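Side-chain contacts in probable 2-dehydropantoate 2-reductase (Bacillus subtilis, PDB 3EGO), which probably catalyses the NADPH-dependent reduction of ketopantoate to pantoate, the second step of the pantoate branch of pantothenate biosynthesis: residues 34-39 against 129-134; 189-194 against 209-214; 263-268 against 284-289. All blocks are in the same frame, centred on the assembly; numbering follows the deposited sequence.

Contact 1: residues 34-39 against 129-134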
ATOM      1  N   GLN A  34     -11.582 -14.109  30.461  1.00 33.41           N
ATOM      2  CA  GLN A  34     -12.489 -14.750  31.437  1.00 32.01           C
ATOM      3  C   GLN A  34     -13.963 -14.426  31.162  1.00 27.34           C
ATOM      4  O   GLN A  34     -14.876 -15.215  31.453  1.00 31.29           O
ATOM      5  CB  GLN A  34     -12.068 -14.330  32.867  1.00 35.75           C
ATOM      6  CG  GLN A  34     -12.508 -15.277  33.976  1.00 46.79           C
ATOM      7  CD  GLN A  34     -11.374 -15.538  34.976  1.00 56.24           C
ATOM      8  OE1 GLN A  34     -11.436 -15.112  36.132  1.00 54.64           O
ATOM      9  NE2 GLN A  34     -10.318 -16.229  34.518  1.00 57.86           N
ATOM     10  N   GLU A  35     -14.218 -13.257  30.596  1.00 29.98           N
ATOM     11  CA  GLU A  35     -15.604 -12.851  30.332  1.00 31.40           C
ATOM     12  C   GLU A  35     -16.233 -13.720  29.257  1.00 30.33           C
ATOM     13  O   GLU A  35     -17.444 -14.007  29.285  1.00 27.74           O
ATOM     14  CB  GLU A  35     -15.637 -11.409  29.862  1.00 34.08           C
ATOM     15  CG  GLU A  35     -14.419 -11.073  29.057  1.00 41.24           C
ATOM     16  CD  GLU A  35     -14.635  -9.874  28.167  1.00 52.68           C
ATOM     17  OE1 GLU A  35     -15.556  -9.059  28.478  1.00 54.38           O
ATOM     18  OE2 GLU A  35     -13.891  -9.763  27.161  1.00 49.21           O
ATOM     19  N   GLN A  36     -15.433 -14.109  28.267  1.00 28.39           N
ATOM     20  CA  GLN A  36     -15.998 -15.049  27.305  1.00 28.02           C
ATOM     21  C   GLN A  36     -16.165 -16.411  27.935  1.00 25.00           C
ATOM     22  O   GLN A  36     -17.182 -17.031  27.777  1.00 27.98           O
ATOM     23  CB  GLN A  36     -15.106 -15.184  26.096  1.00 28.12           C
ATOM     24  CG  GLN A  36     -15.691 -16.227  25.107  1.00 25.90           C
ATOM     25  CD  GLN A  36     -14.885 -16.262  23.817  1.00 26.87           C
ATOM     26  OE1 GLN A  36     -13.690 -15.992  23.811  1.00 25.61           O
ATOM     27  NE2 GLN A  36     -15.548 -16.579  22.722  1.00 23.01           N
ATOM     28  N   ALA A  37     -15.133 -16.902  28.624  1.00 30.61           N
ATOM     29  CA  ALA A  37     -15.219 -18.191  29.281  1.00 32.38           C
ATOM     30  C   ALA A  37     -16.428 -18.255  30.201  1.00 33.10           C
ATOM     31  O   ALA A  37     -17.145 -19.257  30.230  1.00 37.38           O
ATOM     32  CB  ALA A  37     -13.902 -18.521  30.024  1.00 31.36           C
ATOM     33  N   ALA A  38     -16.682 -17.167  30.937  1.00 36.56           N
ATOM     34  CA  ALA A  38     -17.819 -17.120  31.848  1.00 34.47           C
ATOM     35  C   ALA A  38     -19.111 -17.157  31.075  1.00 34.12           C
ATOM     36  O   ALA A  38     -20.066 -17.803  31.479  1.00 33.15           O
ATOM     37  CB  ALA A  38     -17.776 -15.840  32.738  1.00 36.62           C
ATOM     38  N   ALA A  39     -19.151 -16.437  29.965  1.00 32.87           N
ATOM     39  CA  ALA A  39     -20.392 -16.338  29.191  1.00 33.02           C
ATOM     40  C   ALA A  39     -20.779 -17.641  28.480  1.00 32.79           C
ATOM     41  O   ALA A  39     -21.975 -17.920  28.289  1.00 34.93           O
ATOM     42  CB  ALA A  39     -20.312 -15.185  28.198  1.00 34.14           C
ATOM     43  N   LYS A 129     -20.515 -13.942  15.987  1.00 22.85           N
ATOM     44  CA  LYS A 129     -21.483 -12.865  16.176  1.00 26.53           C
ATOM     45  C   LYS A 129     -21.326 -12.180  17.530  1.00 24.94           C
ATOM     46  O   LYS A 129     -21.598 -11.002  17.649  1.00 29.04           O
ATOM     47  CB  LYS A 129     -22.913 -13.409  16.041  1.00 24.21           C
ATOM     48  CG  LYS A 129     -23.202 -13.938  14.643  1.00 31.15           C
ATOM     49  CD  LYS A 129     -24.701 -14.371  14.471  1.00 35.43           C
ATOM     50  CE  LYS A 129     -25.571 -13.218  13.933  1.00 44.38           C
ATOM     51  NZ  LYS A 129     -24.912 -12.534  12.768  1.00 49.88           N
ATOM     52  N   SER A 130     -20.909 -12.934  18.538  1.00 24.62           N
ATOM     53  CA  SER A 130     -20.721 -12.438  19.898  1.00 27.74           C
ATOM     54  C   SER A 130     -19.774 -13.371  20.613  1.00 28.45           C
ATOM     55  O   SER A 130     -19.260 -14.317  20.020  1.00 27.95           O
ATOM     56  CB  SER A 130     -22.054 -12.423  20.648  1.00 30.68           C
ATOM     57  OG  SER A 130     -22.549 -13.738  20.781  1.00 33.57           O
ATOM     58  N   ASP A 131     -19.548 -13.142  21.908  1.00 26.89           N
ATOM     59  CA  ASP A 131     -18.728 -14.073  22.709  1.00 29.37           C
ATOM     60  C   ASP A 131     -19.236 -15.527  22.721  1.00 26.41           C
ATOM     61  O   ASP A 131     -18.472 -16.446  22.945  1.00 28.71           O
ATOM     62  CB  ASP A 131     -18.588 -13.587  24.174  1.00 31.35           C
ATOM     63  CG  ASP A 131     -17.329 -12.678  24.406  1.00 40.09           C
ATOM     64  OD1 ASP A 131     -16.406 -12.618  23.564  1.00 37.20           O
ATOM     65  OD2 ASP A 131     -17.264 -12.018  25.456  1.00 47.40           O
ATOM     66  N   THR A 132     -20.531 -15.742  22.564  1.00 26.40           N
ATOM     67  CA  THR A 132     -21.057 -17.097  22.603  1.00 26.77           C
ATOM     68  C   THR A 132     -21.697 -17.584  21.282  1.00 26.61           C
ATOM     69  O   THR A 132     -22.176 -18.715  21.186  1.00 31.07           O
ATOM     70  CB  THR A 132     -22.128 -17.252  23.742  1.00 29.75           C
ATOM     71  OG1 THR A 132     -23.215 -16.369  23.457  1.00 31.48           O
ATOM     72  CG2 THR A 132     -21.547 -16.889  25.106  1.00 31.30           C
ATOM     73  N   ALA A 133     -21.714 -16.768  20.246  1.00 26.41           N
ATOM     74  CA  ALA A 133     -22.522 -17.129  19.095  1.00 21.25           C
ATOM     75  C   ALA A 133     -21.730 -17.072  17.783  1.00 24.21           C
ATOM     76  O   ALA A 133     -20.868 -16.172  17.606  1.00 22.22           O
ATOM     77  CB  ALA A 133     -23.757 -16.212  19.009  1.00 24.37           C
ATOM     78  N   VAL A 134     -22.032 -18.017  16.877  1.00 22.35           N
ATOM     79  CA  VAL A 134     -21.314 -18.146  15.615  1.00 22.52           C
ATOM     80  C   VAL A 134     -22.297 -18.484  14.498  1.00 21.68           C
ATOM     81  O   VAL A 134     -23.213 -19.320  14.641  1.00 22.86           O
ATOM     82  CB  VAL A 134     -20.122 -19.189  15.699  1.00 24.00           C
ATOM     83  CG1 VAL A 134     -20.650 -20.622  15.892  1.00 22.63           C
ATOM     84  CG2 VAL A 134     -19.230 -19.154  14.405  1.00 21.48           C
TER

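Contact 2: residues 189-194 against 209-214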
ATOM      1  N   ASN A 189      -4.667 -12.181  -0.901  1.00 27.88           N
ATOM      2  CA  ASN A 189      -4.820 -11.335   0.314  1.00 28.98           C
ATOM      3  C   ASN A 189      -3.960 -10.054   0.442  1.00 28.49           C
ATOM      4  O   ASN A 189      -4.477  -8.961   0.732  1.00 26.26           O
ATOM      5  CB  ASN A 189      -4.666 -12.211   1.560  1.00 27.96           C
ATOM      6  CG  ASN A 189      -5.881 -13.155   1.781  1.00 33.86           C
ATOM      7  OD1 ASN A 189      -6.715 -13.334   0.895  1.00 34.79           O
ATOM      8  ND2 ASN A 189      -5.954 -13.762   2.955  1.00 35.87           N
ATOM      9  N   PRO A 190      -2.628 -10.194   0.299  1.00 27.40           N
ATOM     10  CA  PRO A 190      -1.759  -9.033   0.317  1.00 26.89           C
ATOM     11  C   PRO A 190      -2.121  -8.053  -0.775  1.00 28.16           C
ATOM     12  O   PRO A 190      -2.094  -6.850  -0.526  1.00 29.39           O
ATOM     13  CB  PRO A 190      -0.361  -9.630   0.028  1.00 27.73           C
ATOM     14  CG  PRO A 190      -0.455 -11.097   0.390  1.00 26.95           C
ATOM     15  CD  PRO A 190      -1.896 -11.478   0.187  1.00 27.45           C
ATOM     16  N   LEU A 191      -2.458  -8.548  -1.977  1.00 27.76           N
ATOM     17  CA  LEU A 191      -2.745  -7.659  -3.091  1.00 27.54           C
ATOM     18  C   LEU A 191      -3.991  -6.848  -2.884  1.00 28.17           C
ATOM     19  O   LEU A 191      -4.006  -5.648  -3.182  1.00 30.94           O
ATOM     20  CB  LEU A 191      -2.895  -8.411  -4.420  1.00 28.60           C
ATOM     21  CG  LEU A 191      -1.664  -8.503  -5.304  1.00 35.23           C
ATOM     22  CD1 LEU A 191      -0.623  -9.376  -4.656  1.00 42.23           C
ATOM     23  CD2 LEU A 191      -2.038  -9.077  -6.664  1.00 27.18           C
ATOM     24  N   THR A 192      -5.055  -7.504  -2.417  1.00 26.77           N
ATOM     25  CA  THR A 192      -6.305  -6.813  -2.123  1.00 25.99           C
ATOM     26  C   THR A 192      -6.155  -5.814  -0.979  1.00 27.94           C
ATOM     27  O   THR A 192      -6.765  -4.740  -0.986  1.00 31.01           O
ATOM     28  CB  THR A 192      -7.478  -7.780  -1.805  1.00 25.38           C
ATOM     29  OG1 THR A 192      -7.131  -8.625  -0.726  1.00 31.72           O
ATOM     30  CG2 THR A 192      -7.854  -8.626  -3.017  1.00 31.17           C
ATOM     31  N   ALA A 193      -5.342  -6.167   0.001  1.00 26.48           N
ATOM     32  CA  ALA A 193      -5.095  -5.295   1.115  1.00 27.58           C
ATOM     33  C   ALA A 193      -4.433  -4.023   0.630  1.00 30.70           C
ATOM     34  O   ALA A 193      -4.747  -2.958   1.124  1.00 33.01           O
ATOM     35  CB  ALA A 193      -4.223  -5.953   2.131  1.00 27.73           C
ATOM     36  N   LEU A 194      -3.509  -4.111  -0.322  1.00 29.59           N
ATOM     37  CA  LEU A 194      -2.864  -2.857  -0.757  1.00 30.31           C
ATOM     38  C   LEU A 194      -3.741  -2.008  -1.693  1.00 31.65           C
ATOM     39  O   LEU A 194      -3.787  -0.757  -1.585  1.00 29.14           O
ATOM     40  CB  LEU A 194      -1.475  -3.132  -1.365  1.00 31.27           C
ATOM     41  CG  LEU A 194      -0.318  -3.148  -0.367  1.00 38.55           C
ATOM     42  CD1 LEU A 194       0.259  -4.515  -0.136  1.00 41.20           C
ATOM     43  CD2 LEU A 194       0.792  -2.230  -0.888  1.00 45.67           C
ATOM     44  N   LEU A 209      -4.003  -8.483 -12.526  1.00 35.75           N
ATOM     45  CA  LEU A 209      -3.894  -9.917 -12.800  1.00 33.66           C
ATOM     46  C   LEU A 209      -2.438 -10.295 -13.073  1.00 32.51           C
ATOM     47  O   LEU A 209      -1.918 -11.310 -12.575  1.00 30.84           O
ATOM     48  CB  LEU A 209      -4.802 -10.272 -14.004  1.00 36.72           C
ATOM     49  CG  LEU A 209      -4.879 -11.703 -14.560  1.00 37.88           C
ATOM     50  CD1 LEU A 209      -5.646 -12.655 -13.662  1.00 41.52           C
ATOM     51  CD2 LEU A 209      -5.549 -11.624 -15.918  1.00 42.24           C
ATOM     52  N   ALA A 210      -1.780  -9.480 -13.897  1.00 32.68           N
ATOM     53  CA  ALA A 210      -0.360  -9.644 -14.200  1.00 32.49           C
ATOM     54  C   ALA A 210       0.511  -9.512 -12.944  1.00 31.64           C
ATOM     55  O   ALA A 210       1.465 -10.282 -12.742  1.00 28.70           O
ATOM     56  CB  ALA A 210       0.090  -8.608 -15.294  1.00 32.96           C
ATOM     57  N   PHE A 211       0.193  -8.543 -12.086  1.00 30.56           N
ATOM     58  CA  PHE A 211       0.932  -8.471 -10.827  1.00 27.60           C
ATOM     59  C   PHE A 211       0.690  -9.701  -9.944  1.00 26.94           C
ATOM     60  O   PHE A 211       1.627 -10.278  -9.398  1.00 26.20           O
ATOM     61  CB  PHE A 211       0.575  -7.176 -10.086  1.00 28.26           C
ATOM     62  CG  PHE A 211       1.534  -6.825  -8.988  1.00 30.54           C
ATOM     63  CD1 PHE A 211       2.511  -5.837  -9.183  1.00 25.85           C
ATOM     64  CD2 PHE A 211       1.455  -7.460  -7.763  1.00 26.71           C
ATOM     65  CE1 PHE A 211       3.411  -5.519  -8.152  1.00 27.86           C
ATOM     66  CE2 PHE A 211       2.334  -7.127  -6.705  1.00 33.16           C
ATOM     67  CZ  PHE A 211       3.328  -6.159  -6.909  1.00 28.37           C
ATOM     68  N   MET A 212      -0.570 -10.125  -9.810  1.00 27.95           N
ATOM     69  CA  MET A 212      -0.847 -11.408  -9.122  1.00 28.09           C
ATOM     70  C   MET A 212      -0.031 -12.588  -9.677  1.00 27.68           C
ATOM     71  O   MET A 212       0.497 -13.401  -8.923  1.00 31.75           O
ATOM     72  CB  MET A 212      -2.356 -11.753  -9.145  1.00 27.69           C
ATOM     73  CG  MET A 212      -2.771 -12.716  -7.988  1.00 31.34           C
ATOM     74  SD  MET A 212      -4.551 -13.036  -7.750  1.00 23.47           S
ATOM     75  CE  MET A 212      -5.052 -13.473  -9.391  1.00 31.69           C
ATOM     76  N   LYS A 213       0.059 -12.683 -10.999  1.00 31.59           N
ATOM     77  CA  LYS A 213       0.818 -13.779 -11.629  1.00 31.20           C
ATOM     78  C   LYS A 213       2.275 -13.754 -11.205  1.00 29.42           C
ATOM     79  O   LYS A 213       2.883 -14.800 -10.927  1.00 31.40           O
ATOM     80  CB  LYS A 213       0.707 -13.693 -13.141  1.00 31.80           C
ATOM     81  CG  LYS A 213       0.865 -15.034 -13.851  1.00 35.90           C
ATOM     82  CD  LYS A 213       0.910 -14.831 -15.343  1.00 38.80           C
ATOM     83  CE  LYS A 213       1.252 -16.139 -16.049  1.00 48.49           C
ATOM     84  NZ  LYS A 213       0.845 -16.037 -17.487  1.00 44.76           N
ATOM     85  N   LEU A 214       2.849 -12.545 -11.146  1.00 29.44           N
ATOM     86  CA  LEU A 214       4.228 -12.375 -10.695  1.00 30.28           C
ATOM     87  C   LEU A 214       4.400 -12.840  -9.258  1.00 30.14           C
ATOM     88  O   LEU A 214       5.407 -13.461  -8.897  1.00 30.28           O
ATOM     89  CB  LEU A 214       4.659 -10.901 -10.832  1.00 29.70           C
ATOM     90  CG  LEU A 214       4.889 -10.351 -12.241  1.00 34.43           C
ATOM     91  CD1 LEU A 214       5.233  -8.871 -12.169  1.00 32.45           C
ATOM     92  CD2 LEU A 214       5.998 -11.160 -12.928  1.00 34.72           C
TER

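Contact 3: residues 263-268 against 284-289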
ATOM      1  N   ALA A 263       2.221 -14.987   9.058  1.00 35.84           N
ATOM      2  CA  ALA A 263       1.878 -16.407   8.877  1.00 35.27           C
ATOM      3  C   ALA A 263       1.714 -16.780   7.416  1.00 33.33           C
ATOM      4  O   ALA A 263       1.977 -17.909   7.028  1.00 39.41           O
ATOM      5  CB  ALA A 263       0.616 -16.755   9.656  1.00 35.19           C
ATOM      6  N   ILE A 264       1.293 -15.837   6.594  1.00 32.76           N
ATOM      7  CA  ILE A 264       1.128 -16.099   5.173  1.00 32.62           C
ATOM      8  C   ILE A 264       2.401 -15.748   4.416  1.00 33.51           C
ATOM      9  O   ILE A 264       2.993 -16.606   3.722  1.00 33.52           O
ATOM     10  CB  ILE A 264      -0.038 -15.318   4.579  1.00 31.39           C
ATOM     11  CG1 ILE A 264      -1.378 -15.725   5.223  1.00 36.75           C
ATOM     12  CG2 ILE A 264      -0.099 -15.475   3.076  1.00 33.08           C
ATOM     13  CD1 ILE A 264      -2.020 -16.913   4.594  1.00 47.44           C
ATOM     14  N   ILE A 265       2.811 -14.485   4.506  1.00 29.77           N
ATOM     15  CA  ILE A 265       3.901 -14.019   3.661  1.00 28.34           C
ATOM     16  C   ILE A 265       5.239 -14.283   4.293  1.00 28.30           C
ATOM     17  O   ILE A 265       6.183 -14.662   3.580  1.00 29.31           O
ATOM     18  CB  ILE A 265       3.827 -12.486   3.353  1.00 30.33           C
ATOM     19  CG1 ILE A 265       2.423 -12.061   2.904  1.00 30.31           C
ATOM     20  CG2 ILE A 265       4.876 -12.118   2.288  1.00 31.27           C
ATOM     21  CD1 ILE A 265       2.210 -10.561   2.992  1.00 26.16           C
ATOM     22  N   GLY A 266       5.332 -14.027   5.601  1.00 28.31           N
ATOM     23  CA  GLY A 266       6.582 -14.147   6.360  1.00 32.53           C
ATOM     24  C   GLY A 266       7.149 -15.554   6.280  1.00 36.21           C
ATOM     25  O   GLY A 266       8.382 -15.778   6.336  1.00 35.43           O
ATOM     26  N   TYR A 267       6.254 -16.517   6.135  1.00 32.69           N
ATOM     27  CA  TYR A 267       6.711 -17.904   5.957  1.00 34.61           C
ATOM     28  C   TYR A 267       7.361 -18.157   4.583  1.00 33.90           C
ATOM     29  O   TYR A 267       8.408 -18.820   4.484  1.00 34.59           O
ATOM     30  CB  TYR A 267       5.557 -18.868   6.215  1.00 34.31           C
ATOM     31  CG  TYR A 267       5.802 -20.245   5.675  1.00 33.01           C
ATOM     32  CD1 TYR A 267       6.381 -21.224   6.462  1.00 42.60           C
ATOM     33  CD2 TYR A 267       5.418 -20.570   4.397  1.00 26.82           C
ATOM     34  CE1 TYR A 267       6.599 -22.503   5.975  1.00 36.74           C
ATOM     35  CE2 TYR A 267       5.623 -21.845   3.897  1.00 37.18           C
ATOM     36  CZ  TYR A 267       6.227 -22.800   4.690  1.00 35.28           C
ATOM     37  OH  TYR A 267       6.454 -24.084   4.208  1.00 38.83           O
ATOM     38  N   LEU A 268       6.728 -17.658   3.522  1.00 33.12           N
ATOM     39  CA  LEU A 268       7.297 -17.685   2.194  1.00 30.22           C
ATOM     40  C   LEU A 268       8.662 -16.964   2.175  1.00 33.26           C
ATOM     41  O   LEU A 268       9.617 -17.441   1.552  1.00 30.39           O
ATOM     42  CB  LEU A 268       6.344 -17.038   1.202  1.00 29.36           C
ATOM     43  CG  LEU A 268       5.105 -17.904   0.905  1.00 31.68           C
ATOM     44  CD1 LEU A 268       4.027 -17.113   0.212  1.00 24.00           C
ATOM     45  CD2 LEU A 268       5.475 -19.102   0.025  1.00 27.58           C
ATOM     46  N   PHE A 284       8.066  -6.816  -1.007  1.00 23.78           N
ATOM     47  CA  PHE A 284       7.513  -5.453  -1.053  1.00 22.40           C
ATOM     48  C   PHE A 284       6.101  -5.426  -0.392  1.00 24.97           C
ATOM     49  O   PHE A 284       5.730  -4.505   0.352  1.00 25.07           O
ATOM     50  CB  PHE A 284       7.400  -4.948  -2.502  1.00 24.88           C
ATOM     51  CG  PHE A 284       6.916  -3.503  -2.580  1.00 25.84           C
ATOM     52  CD1 PHE A 284       7.823  -2.459  -2.418  1.00 29.97           C
ATOM     53  CD2 PHE A 284       5.569  -3.211  -2.704  1.00 34.27           C
ATOM     54  CE1 PHE A 284       7.387  -1.128  -2.444  1.00 28.52           C
ATOM     55  CE2 PHE A 284       5.115  -1.901  -2.722  1.00 30.19           C
ATOM     56  CZ  PHE A 284       6.013  -0.857  -2.562  1.00 29.40           C
ATOM     57  N   LEU A 285       5.313  -6.445  -0.699  1.00 25.66           N
ATOM     58  CA  LEU A 285       3.990  -6.585  -0.111  1.00 26.97           C
ATOM     59  C   LEU A 285       4.055  -6.697   1.406  1.00 27.83           C
ATOM     60  O   LEU A 285       3.305  -6.037   2.112  1.00 27.53           O
ATOM     61  CB  LEU A 285       3.318  -7.824  -0.711  1.00 29.96           C
ATOM     62  CG  LEU A 285       2.939  -7.724  -2.190  1.00 28.79           C
ATOM     63  CD1 LEU A 285       2.464  -9.105  -2.771  1.00 31.02           C
ATOM     64  CD2 LEU A 285       1.841  -6.690  -2.380  1.00 29.24           C
ATOM     65  N   TYR A 286       4.939  -7.562   1.890  1.00 26.22           N
ATOM     66  CA  TYR A 286       5.168  -7.761   3.305  1.00 27.91           C
ATOM     67  C   TYR A 286       5.584  -6.449   3.959  1.00 28.24           C
ATOM     68  O   TYR A 286       5.009  -6.043   4.964  1.00 27.40           O
ATOM     69  CB  TYR A 286       6.244  -8.838   3.512  1.00 30.05           C
ATOM     70  CG  TYR A 286       6.513  -9.188   4.963  1.00 31.65           C
ATOM     71  CD1 TYR A 286       5.611  -9.943   5.702  1.00 35.45           C
ATOM     72  CD2 TYR A 286       7.660  -8.738   5.601  1.00 34.39           C
ATOM     73  CE1 TYR A 286       5.858 -10.248   7.052  1.00 32.01           C
ATOM     74  CE2 TYR A 286       7.915  -9.027   6.938  1.00 35.02           C
ATOM     75  CZ  TYR A 286       7.004  -9.787   7.655  1.00 36.77           C
ATOM     76  OH  TYR A 286       7.256 -10.083   8.981  1.00 37.24           O
ATOM     77  N   GLY A 287       6.592  -5.783   3.409  1.00 27.06           N
ATOM     78  CA  GLY A 287       7.034  -4.523   4.016  1.00 27.25           C
ATOM     79  C   GLY A 287       5.893  -3.498   4.074  1.00 26.44           C
ATOM     80  O   GLY A 287       5.735  -2.808   5.059  1.00 26.57           O
ATOM     81  N   SER A 288       5.076  -3.420   3.030  1.00 24.88           N
ATOM     82  CA  SER A 288       4.008  -2.423   2.971  1.00 28.45           C
ATOM     83  C   SER A 288       2.876  -2.739   3.921  1.00 27.63           C
ATOM     84  O   SER A 288       2.276  -1.844   4.498  1.00 29.06           O
ATOM     85  CB  SER A 288       3.398  -2.327   1.565  1.00 27.19           C
ATOM     86  OG  SER A 288       4.376  -2.021   0.593  1.00 30.16           O
ATOM     87  N   ILE A 289       2.516  -4.010   4.024  1.00 28.15           N
ATOM     88  CA  ILE A 289       1.466  -4.381   5.000  1.00 28.70           C
ATOM     89  C   ILE A 289       1.970  -4.195   6.437  1.00 26.67           C
ATOM     90  O   ILE A 289       1.260  -3.663   7.315  1.00 27.54           O
ATOM     91  CB  ILE A 289       1.010  -5.852   4.839  1.00 27.05           C
ATOM     92  CG1 ILE A 289       0.488  -6.138   3.439  1.00 28.95           C
ATOM     93  CG2 ILE A 289      -0.023  -6.177   5.914  1.00 31.07           C
ATOM     94  CD1 ILE A 289      -0.578  -5.222   3.009  1.00 43.49           C
TER

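Contact 1: residues 34-39 against 129-134
The side-chain amide of Gln-36 gives an N-H from NE2 to the backbone O of Asp-131 at 2.9 Å, with an N-H...O angle of 157° and the acceptor close to the plane of the amide. NE2 is also hydrogen-bonded to the carbonyl O of Gly-10, so two backbone oxygens fix the rotation of the group. An extended chain, with CG anti to the backbone N (chi1 178°), carries the amide from the helix to the turn. The carboxylate of Asp-131 lies over this chain, its plane 25° from that of the amide in a stacked arrangement, and its CG is 3.8 Å from Gln-36 CB. Arg-33 forms salt bridges with both Asp-131 OD1 and Glu-35 OE2, which probably offsets the approach of the two acids, with Glu-35 OE2 4.4 Å from Asp-131 OD2. One helical turn further on, the methyl CG2 of Thr-132 packs against Ala-39, 3.7 Å from its CB and 3.4 Å from its carbonyl O. Helix 34-43 is thereby joined to the turn before strand 133-138 and, through Gly-10, to the glycine-rich loop of the Rossmann-type nucleotide-binding domain, which by similarity binds NADP(+).

Contact 2: residues 189-194 against 209-214
Leu-191 meets helix 206-223 with one methyl, CD2, which reaches the backbone of Met-212 at 3.6 Å from its CA. The same methyl lies 3.7 Å from Met-212 CB, so it rests on the root of that side chain and not on its sulfur end. On the neighbouring residue, CD2 of the Phe-211 ring stands 4.0 Å from Leu-191 CD2 and 4.1 Å from Leu-191 CG; the leucine branch meets the ring obliquely. All three side chains are buried, and the contact between the segments is purely apolar, with no hydrogen bond crossing it. It joins two helices of the all-helical C-terminal domain of the ketopantoate reductases, helix 174-195 and helix 206-223, whose closest CA atoms here, those of Leu-191 and Met-212, are 7.4 Å apart. With CG anti to the backbone N (chi1 -156°), the Met-212 chain leads away from the leucine beyond CG and bends at chi3, and the side chain packs on Leu-202, Trp-232 and Val-235. Phe-211 is held from further out by rings, His-281 meeting it edge-to-face and Phe-284 of the second subunit stacking on it, while Leu-285 of helix 280-291 packs on Leu-191.

Contact 3: residues 263-268 against 284-289
Ile-265 packs against the base of Tyr-286, its CG2 methyl 3.8 Å from the tyrosine CB and its own CB 3.9 Å from CD1 of the ring. This is the close part of the contact, and the isoleucine is buried. Its CG2 is anti to the backbone N, with CG1 beside that N (chi1 -48°), which turns the CG2 methyl to the tyrosine, while CD1 at the end of the other branch comes to 4.1 Å from Tyr-286 CA. Toward the hydroxyl end the packing is sparser: CE1 of the ring passes the bare backbone of Gly-266, 4.0 Å from its CA, and both Gly-266 and Tyr-286 are partly exposed. The lack of a side chain at Gly-266, at the end of the wider pi-type turn 263-266, lets the ring pass close across the backbone of helix 261-274. Beyond the glycine, Tyr-286 OH is hydrogen-bonded to OD1 of Asp-262. Leu-285 and Ile-289 face the 263-268 segment without close contact. Van der Waals packing at Ile-265 and Gly-266 thus sets the spacing of the two helices here, whereas the bond from Tyr-286 OH to Asp-262 probably fixes where the end of the ring points.

How the contacts relate
From the N terminus, contact 1 comes first and closes a long loop within the nucleotide-binding domain: 89 residues, including much of the mixed sheet, lie between 34-39 and 129-134. Contacts 2 and 3 follow in series, each closing a short, mainly helical loop in the C-terminal domain, and none of the three nests within or crosses another. Contact 1 stands apart, its centre about 36 Å from that of contact 2 and about 32 Å from that of contact 3. Contacts 2 and 3 touch: Leu-194 packs on Leu-285, Ser-288 and Ile-289, so that helix 280-291 packs against both helices 174-195 and 261-274. Both also reach the second subunit.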